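Local coordinates for DCN1-like protein 3 (Homo sapiens, PDB 4GBA) that contributes to cullin neddylation by binding N-terminally acetylated NEDD8-conjugating E2 enzymes and cullins through its DCUN1 (PONY) domain, at residues T40-L45 / L128-Q132; L8-F12 / F59-F65. All coordinates share one frame; numbering follows the deposited sequence.

Contact 1. Residues T40-L45 / L128-Q132; sequences TEFRVL and LVFTQ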
loop_
_atom_site.group_PDB
_atom_site.type_symbol
_atom_site.label_atom_id
_atom_site.label_comp_id
_atom_site.label_asym_id
_atom_site.label_seq_id
_atom_site.Cartn_x
_atom_site.Cartn_y
_atom_site.Cartn_z
ATOM N N THR A 40 3.364 -4.706 8.878
ATOM C CA THR A 40 3.667 -3.988 7.644
ATOM C C THR A 40 3.583 -4.883 6.405
ATOM O O THR A 40 3.783 -4.417 5.276
ATOM C CB THR A 40 5.095 -3.360 7.683
ATOM O OG1 THR A 40 6.076 -4.403 7.755
ATOM C CG2 THR A 40 5.243 -2.455 8.867
ATOM N N GLU A 41 3.294 -6.164 6.602
ATOM C CA GLU A 41 3.317 -7.098 5.477
ATOM C C GLU A 41 2.077 -7.038 4.553
ATOM O O GLU A 41 1.049 -6.447 4.890
ATOM C CB GLU A 41 3.588 -8.523 5.964
ATOM C CG GLU A 41 2.377 -9.241 6.533
ATOM C CD GLU A 41 2.421 -10.725 6.220
ATOM O OE1 GLU A 41 2.893 -11.492 7.083
ATOM O OE2 GLU A 41 2.009 -11.118 5.099
ATOM N N PHE A 42 2.211 -7.643 3.377
ATOM C CA PHE A 42 1.234 -7.540 2.284
ATOM C C PHE A 42 -0.213 -7.937 2.655
ATOM O O PHE A 42 -1.165 -7.253 2.275
ATOM C CB PHE A 42 1.756 -8.345 1.081
ATOM C CG PHE A 42 0.900 -8.248 -0.155
ATOM C CD1 PHE A 42 0.646 -7.014 -0.754
ATOM C CD2 PHE A 42 0.375 -9.405 -0.747
ATOM C CE1 PHE A 42 -0.138 -6.927 -1.917
ATOM C CE2 PHE A 42 -0.406 -9.331 -1.904
ATOM C CZ PHE A 42 -0.664 -8.083 -2.490
ATOM N N ARG A 43 -0.380 -9.031 3.394
ATOM C CA ARG A 43 -1.715 -9.453 3.824
ATOM C C ARG A 43 -2.433 -8.399 4.638
ATOM O O ARG A 43 -3.659 -8.332 4.619
ATOM C CB ARG A 43 -1.649 -10.718 4.659
ATOM C CG ARG A 43 -1.549 -11.973 3.860
ATOM C CD ARG A 43 -0.924 -13.033 4.717
ATOM N NE ARG A 43 -0.373 -14.099 3.903
ATOM C CZ ARG A 43 0.133 -15.213 4.407
ATOM N NH1 ARG A 43 0.145 -15.376 5.726
ATOM N NH2 ARG A 43 0.613 -16.154 3.592
ATOM N N VAL A 44 -1.666 -7.598 5.376
ATOM C CA VAL A 44 -2.241 -6.537 6.198
ATOM C C VAL A 44 -2.735 -5.392 5.317
ATOM O O VAL A 44 -3.811 -4.833 5.559
ATOM C CB VAL A 44 -1.247 -6.046 7.283
ATOM C CG1 VAL A 44 -1.830 -4.872 8.057
ATOM C CG2 VAL A 44 -0.890 -7.214 8.228
ATOM N N LEU A 45 -1.959 -5.059 4.286
ATOM C CA LEU A 45 -2.447 -4.156 3.245
ATOM C C LEU A 45 -3.757 -4.713 2.622
ATOM O O LEU A 45 -4.738 -3.975 2.460
ATOM C CB LEU A 45 -1.371 -3.917 2.174
ATOM C CG LEU A 45 -1.780 -3.072 0.959
ATOM C CD1 LEU A 45 -1.983 -1.587 1.340
ATOM C CD2 LEU A 45 -0.765 -3.225 -0.181
ATOM N N LEU A 128 5.349 -2.897 -1.390
ATOM C CA LEU A 128 4.297 -3.719 -0.824
ATOM C C LEU A 128 3.199 -4.104 -1.845
ATOM O O LEU A 128 2.859 -5.287 -1.991
ATOM C CB LEU A 128 3.683 -3.033 0.405
ATOM C CG LEU A 128 2.938 -3.980 1.354
ATOM C CD1 LEU A 128 3.868 -5.108 1.785
ATOM C CD2 LEU A 128 2.389 -3.236 2.555
ATOM N N VAL A 129 2.652 -3.122 -2.555
ATOM C CA VAL A 129 1.521 -3.386 -3.443
ATOM C C VAL A 129 1.874 -4.342 -4.602
ATOM O O VAL A 129 1.031 -5.130 -5.052
ATOM C CB VAL A 129 0.842 -2.064 -3.935
ATOM C CG1 VAL A 129 1.700 -1.346 -4.968
ATOM C CG2 VAL A 129 -0.558 -2.343 -4.481
ATOM N N PHE A 130 3.124 -4.301 -5.054
ATOM C CA PHE A 130 3.561 -5.154 -6.159
ATOM C C PHE A 130 4.083 -6.521 -5.703
ATOM O O PHE A 130 4.630 -7.277 -6.505
ATOM C CB PHE A 130 4.629 -4.448 -7.013
ATOM C CG PHE A 130 4.071 -3.397 -7.950
ATOM C CD1 PHE A 130 3.232 -3.759 -9.005
ATOM C CD2 PHE A 130 4.390 -2.054 -7.786
ATOM C CE1 PHE A 130 2.719 -2.808 -9.866
ATOM C CE2 PHE A 130 3.874 -1.088 -8.654
ATOM C CZ PHE A 130 3.041 -1.465 -9.695
ATOM N N THR A 131 3.910 -6.832 -4.420
ATOM C CA THR A 131 4.403 -8.083 -3.827
ATOM C C THR A 131 4.240 -9.333 -4.718
ATOM O O THR A 131 5.202 -10.067 -4.925
ATOM C CB THR A 131 3.776 -8.330 -2.416
ATOM O OG1 THR A 131 4.251 -7.335 -1.494
ATOM C CG2 THR A 131 4.138 -9.691 -1.895
ATOM N N GLN A 132 3.046 -9.575 -5.255
ATOM C CA GLN A 132 2.817 -10.797 -6.037
ATOM C C GLN A 132 3.246 -10.687 -7.498
ATOM O O GLN A 132 3.324 -11.683 -8.206
ATOM C CB GLN A 132 1.349 -11.242 -5.965
ATOM C CG GLN A 132 0.813 -11.344 -4.540
ATOM C CD GLN A 132 -0.454 -12.179 -4.433
ATOM O OE1 GLN A 132 -0.392 -13.372 -4.142
ATOM N NE2 GLN A 132 -1.607 -11.553 -4.642
#

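Contact 2. Residues L8-F12 / F59-F65; sequences LEELF and FTRKEFF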
loop_
_atom_site.group_PDB
_atom_site.type_symbol
_atom_site.label_atom_id
_atom_site.label_comp_id
_atom_site.label_asym_id
_atom_site.label_seq_id
_atom_site.Cartn_x
_atom_site.Cartn_y
_atom_site.Cartn_z
ATOM N N LEU A 8 -18.321 -11.352 16.718
ATOM C CA LEU A 8 -17.716 -10.188 16.079
ATOM C C LEU A 8 -17.608 -9.020 17.051
ATOM O O LEU A 8 -16.575 -8.352 17.120
ATOM C CB LEU A 8 -18.491 -9.777 14.830
ATOM C CG LEU A 8 -17.715 -8.881 13.858
ATOM C CD1 LEU A 8 -16.286 -9.355 13.737
ATOM C CD2 LEU A 8 -18.380 -8.841 12.484
ATOM N N GLU A 9 -18.671 -8.785 17.810
ATOM C CA GLU A 9 -18.639 -7.766 18.851
ATOM C C GLU A 9 -17.554 -8.028 19.899
ATOM O O GLU A 9 -16.843 -7.109 20.296
ATOM C CB GLU A 9 -19.995 -7.658 19.541
ATOM C CG GLU A 9 -20.051 -6.526 20.545
ATOM C CD GLU A 9 -20.020 -5.159 19.875
ATOM O OE1 GLU A 9 -19.394 -4.231 20.439
ATOM O OE2 GLU A 9 -20.629 -5.017 18.789
ATOM N N GLU A 10 -17.432 -9.271 20.364
ATOM C CA GLU A 10 -16.373 -9.588 21.327
ATOM C C GLU A 10 -14.980 -9.416 20.700
ATOM O O GLU A 10 -14.044 -8.947 21.349
ATOM C CB GLU A 10 -16.537 -11.002 21.902
ATOM N N LEU A 11 -14.854 -9.796 19.432
ATOM C CA LEU A 11 -13.595 -9.658 18.715
ATOM C C LEU A 11 -13.216 -8.195 18.581
ATOM O O LEU A 11 -12.085 -7.813 18.875
ATOM C CB LEU A 11 -13.692 -10.286 17.333
ATOM C CG LEU A 11 -12.376 -10.350 16.569
ATOM C CD1 LEU A 11 -11.356 -11.157 17.359
ATOM C CD2 LEU A 11 -12.618 -10.962 15.198
ATOM N N PHE A 12 -14.167 -7.377 18.145
ATOM C CA PHE A 12 -13.930 -5.946 18.054
ATOM C C PHE A 12 -13.529 -5.363 19.397
ATOM O O PHE A 12 -12.571 -4.606 19.489
ATOM C CB PHE A 12 -15.160 -5.204 17.514
ATOM C CG PHE A 12 -14.940 -3.719 17.325
ATOM C CD1 PHE A 12 -14.078 -3.249 16.339
ATOM C CD2 PHE A 12 -15.592 -2.794 18.132
ATOM C CE1 PHE A 12 -13.878 -1.887 16.161
ATOM C CE2 PHE A 12 -15.393 -1.435 17.955
ATOM C CZ PHE A 12 -14.536 -0.983 16.968
ATOM N N PHE A 59 -8.978 1.014 12.280
ATOM C CA PHE A 59 -10.218 0.469 11.725
ATOM C C PHE A 59 -11.345 1.022 12.576
ATOM O O PHE A 59 -11.432 0.694 13.758
ATOM C CB PHE A 59 -10.283 -1.054 11.850
ATOM C CG PHE A 59 -9.243 -1.796 11.061
ATOM C CD1 PHE A 59 -8.862 -1.369 9.803
ATOM C CD2 PHE A 59 -8.652 -2.949 11.585
ATOM C CE1 PHE A 59 -7.918 -2.070 9.067
ATOM C CE2 PHE A 59 -7.701 -3.656 10.861
ATOM C CZ PHE A 59 -7.336 -3.211 9.593
ATOM N N THR A 60 -12.212 1.853 12.006
ATOM C CA THR A 60 -13.404 2.276 12.742
ATOM C C THR A 60 -14.310 1.066 12.960
ATOM O O THR A 60 -14.213 0.064 12.243
ATOM C CB THR A 60 -14.210 3.353 11.978
ATOM O OG1 THR A 60 -14.767 2.773 10.794
ATOM C CG2 THR A 60 -13.318 4.533 11.599
ATOM N N ARG A 61 -15.197 1.157 13.943
ATOM C CA ARG A 61 -16.191 0.108 14.144
ATOM C C ARG A 61 -16.845 -0.352 12.833
ATOM O O ARG A 61 -16.943 -1.549 12.585
ATOM C CB ARG A 61 -17.259 0.561 15.132
ATOM C CG ARG A 61 -18.421 -0.403 15.235
ATOM C CD ARG A 61 -19.415 0.006 16.309
ATOM N NE ARG A 61 -20.158 -1.153 16.791
ATOM C CZ ARG A 61 -19.863 -1.821 17.906
ATOM N NH1 ARG A 61 -18.852 -1.433 18.680
ATOM N NH2 ARG A 61 -20.594 -2.870 18.254
ATOM N N LYS A 62 -17.282 0.588 11.992
ATOM C CA LYS A 62 -17.946 0.241 10.740
ATOM C C LYS A 62 -17.054 -0.481 9.732
ATOM O O LYS A 62 -17.498 -1.409 9.045
ATOM C CB LYS A 62 -18.549 1.480 10.069
ATOM C CG LYS A 62 -19.418 1.122 8.861
ATOM C CD LYS A 62 -19.891 2.345 8.097
ATOM C CE LYS A 62 -20.600 1.937 6.812
ATOM N NZ LYS A 62 -21.782 1.055 7.087
ATOM N N GLU A 63 -15.809 -0.034 9.615
ATOM C CA GLU A 63 -14.843 -0.676 8.719
ATOM C C GLU A 63 -14.607 -2.119 9.159
ATOM O O GLU A 63 -14.628 -3.050 8.351
ATOM C CB GLU A 63 -13.517 0.108 8.696
ATOM C CG GLU A 63 -13.617 1.463 7.985
ATOM C CD GLU A 63 -12.503 2.454 8.368
ATOM O OE1 GLU A 63 -11.625 2.130 9.205
ATOM O OE2 GLU A 63 -12.510 3.578 7.821
ATOM N N PHE A 64 -14.397 -2.294 10.455
ATOM C CA PHE A 64 -14.109 -3.602 10.996
ATOM C C PHE A 64 -15.307 -4.545 10.783
ATOM O O PHE A 64 -15.161 -5.659 10.263
ATOM C CB PHE A 64 -13.720 -3.493 12.474
ATOM C CG PHE A 64 -13.141 -4.752 13.030
ATOM C CD1 PHE A 64 -11.799 -5.055 12.842
ATOM C CD2 PHE A 64 -13.943 -5.657 13.723
ATOM C CE1 PHE A 64 -11.257 -6.234 13.351
ATOM C CE2 PHE A 64 -13.409 -6.833 14.235
ATOM C CZ PHE A 64 -12.057 -7.116 14.049
ATOM N N PHE A 65 -16.492 -4.091 11.164
ATOM C CA PHE A 65 -17.694 -4.896 10.967
ATOM C C PHE A 65 -18.018 -5.176 9.499
ATOM O O PHE A 65 -18.281 -6.321 9.127
ATOM C CB PHE A 65 -18.889 -4.259 11.674
ATOM C CG PHE A 65 -18.981 -4.617 13.126
ATOM C CD1 PHE A 65 -19.967 -5.488 13.578
ATOM C CD2 PHE A 65 -18.061 -4.113 14.036
ATOM C CE1 PHE A 65 -20.047 -5.829 14.920
ATOM C CE2 PHE A 65 -18.132 -4.454 15.377
ATOM C CZ PHE A 65 -19.125 -5.311 15.821
#

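Contact 1. Residues T40-L45 / L128-Q132
Phe42 and Thr131 meet through a CH-pi contact: CB of Thr131 lies 3.8 Å from the centroid of the Phe42 ring and 18° off the ring normal, so it sits over one face, displaced toward the rim. The ring reaches this place because CG of Phe42 is anti to the backbone N (chi1 -176°), which swings it beside the carbonyl carbon and across to the end of helix 119-129. Near CE2, Gln132 approaches the ring obliquely, its CG 3.5 Å from Phe42 CE2; the two side chains cross at about a right angle, with the amide plane turned 52° from the ring. Gln132 NE2 bonds to Leu87 O and its OE1 to Lys91 NZ, and Leu87 also packs on Phe42.

Leu128 carries much of the aliphatic packing, and its branches divide the work. CD1 of Leu128 lies 3.9 Å from Phe42 CB, while its CD2 lies 3.8 Å from Leu45 CB. Leu45 CD2 in turn reaches Val129 CB at 4.2 Å, and helix 93-107 packs on both residues through Thr103.

No hydrogen bond links the two segments. The polar order is local: Leu128 O accepts from Thr131 N (3.1 Å) and from Thr131 OG1 (a short 2.5 Å), two bonds to one carbonyl, consistent with a restrained Thr131.

Thr40, Val44, Leu45 and Leu128 also pack on the bound peptide, three of them against a modified side chain. The arrangement thus forms part of the DCUN1-domain groove for the N-terminally acetylated E2 peptide.

Contact 2. Residues L8-F12 / F59-F65
Phe12 packs against Phe64 and Phe65 in an aromatic cluster that forms the tight part of this contact. Phe65 turns its edge toward the face of Phe12 in an offset edge-to-face pair, centroids 5.7 Å apart and planes at 68°. The Phe12 and Phe64 rings meet obliquely instead, with CD1 of Phe12 3.6 Å from CD2 of Phe64. A chi1 of -177° points the Phe12 ring away from its own backbone N and toward helix 61-71, where its CZ lies 3.5 Å from Arg61 CA. Leu8 splits between the other two rings: its CG sits over a face of Phe65, 4.2 Å from the centroid, and its CD1 lies 3.9 Å from Phe64 CE2.

The partly exposed side is charged and less certain. Glu9 and Arg61 pair their charges, but their end groups are modelled too close together, so the geometry of the salt bridge is doubtful; the hydrogen bond from Arg61 NH1 to Glu9 OE1 is weak (3.3 Å).

A capping box of Thr60 and Glu63 starts helix 61-71. The axes of segments 8-12 and 61-65 pass 11.0 Å apart at 127°, while Ile23 of strand 22-23, which pairs with strand 59-60, packs on both Phe12 and Phe64.

How the contacts relate
From the N terminus, the chain first lays down helix 7-13, passes strand 22-23 and helix 25-34, and then enters helix 42-50 at contact 1. Strand 59-60 and helix 61-71 follow, and there contact 2 closes a loop of 46 intervening residues. Contact 1 closes later, across 82 residues, when the chain returns at the end of helix 119-129. Their segments alternate, so the two closures cross. Contact 2 ties helix 7-13 to strand 59-60 and helix 61-71, whereas contact 1 joins the start of helix 42-50 to the end of helix 119-129. The contact centres are 22 Å apart, and their nearest atoms, about 6 Å apart, do not touch.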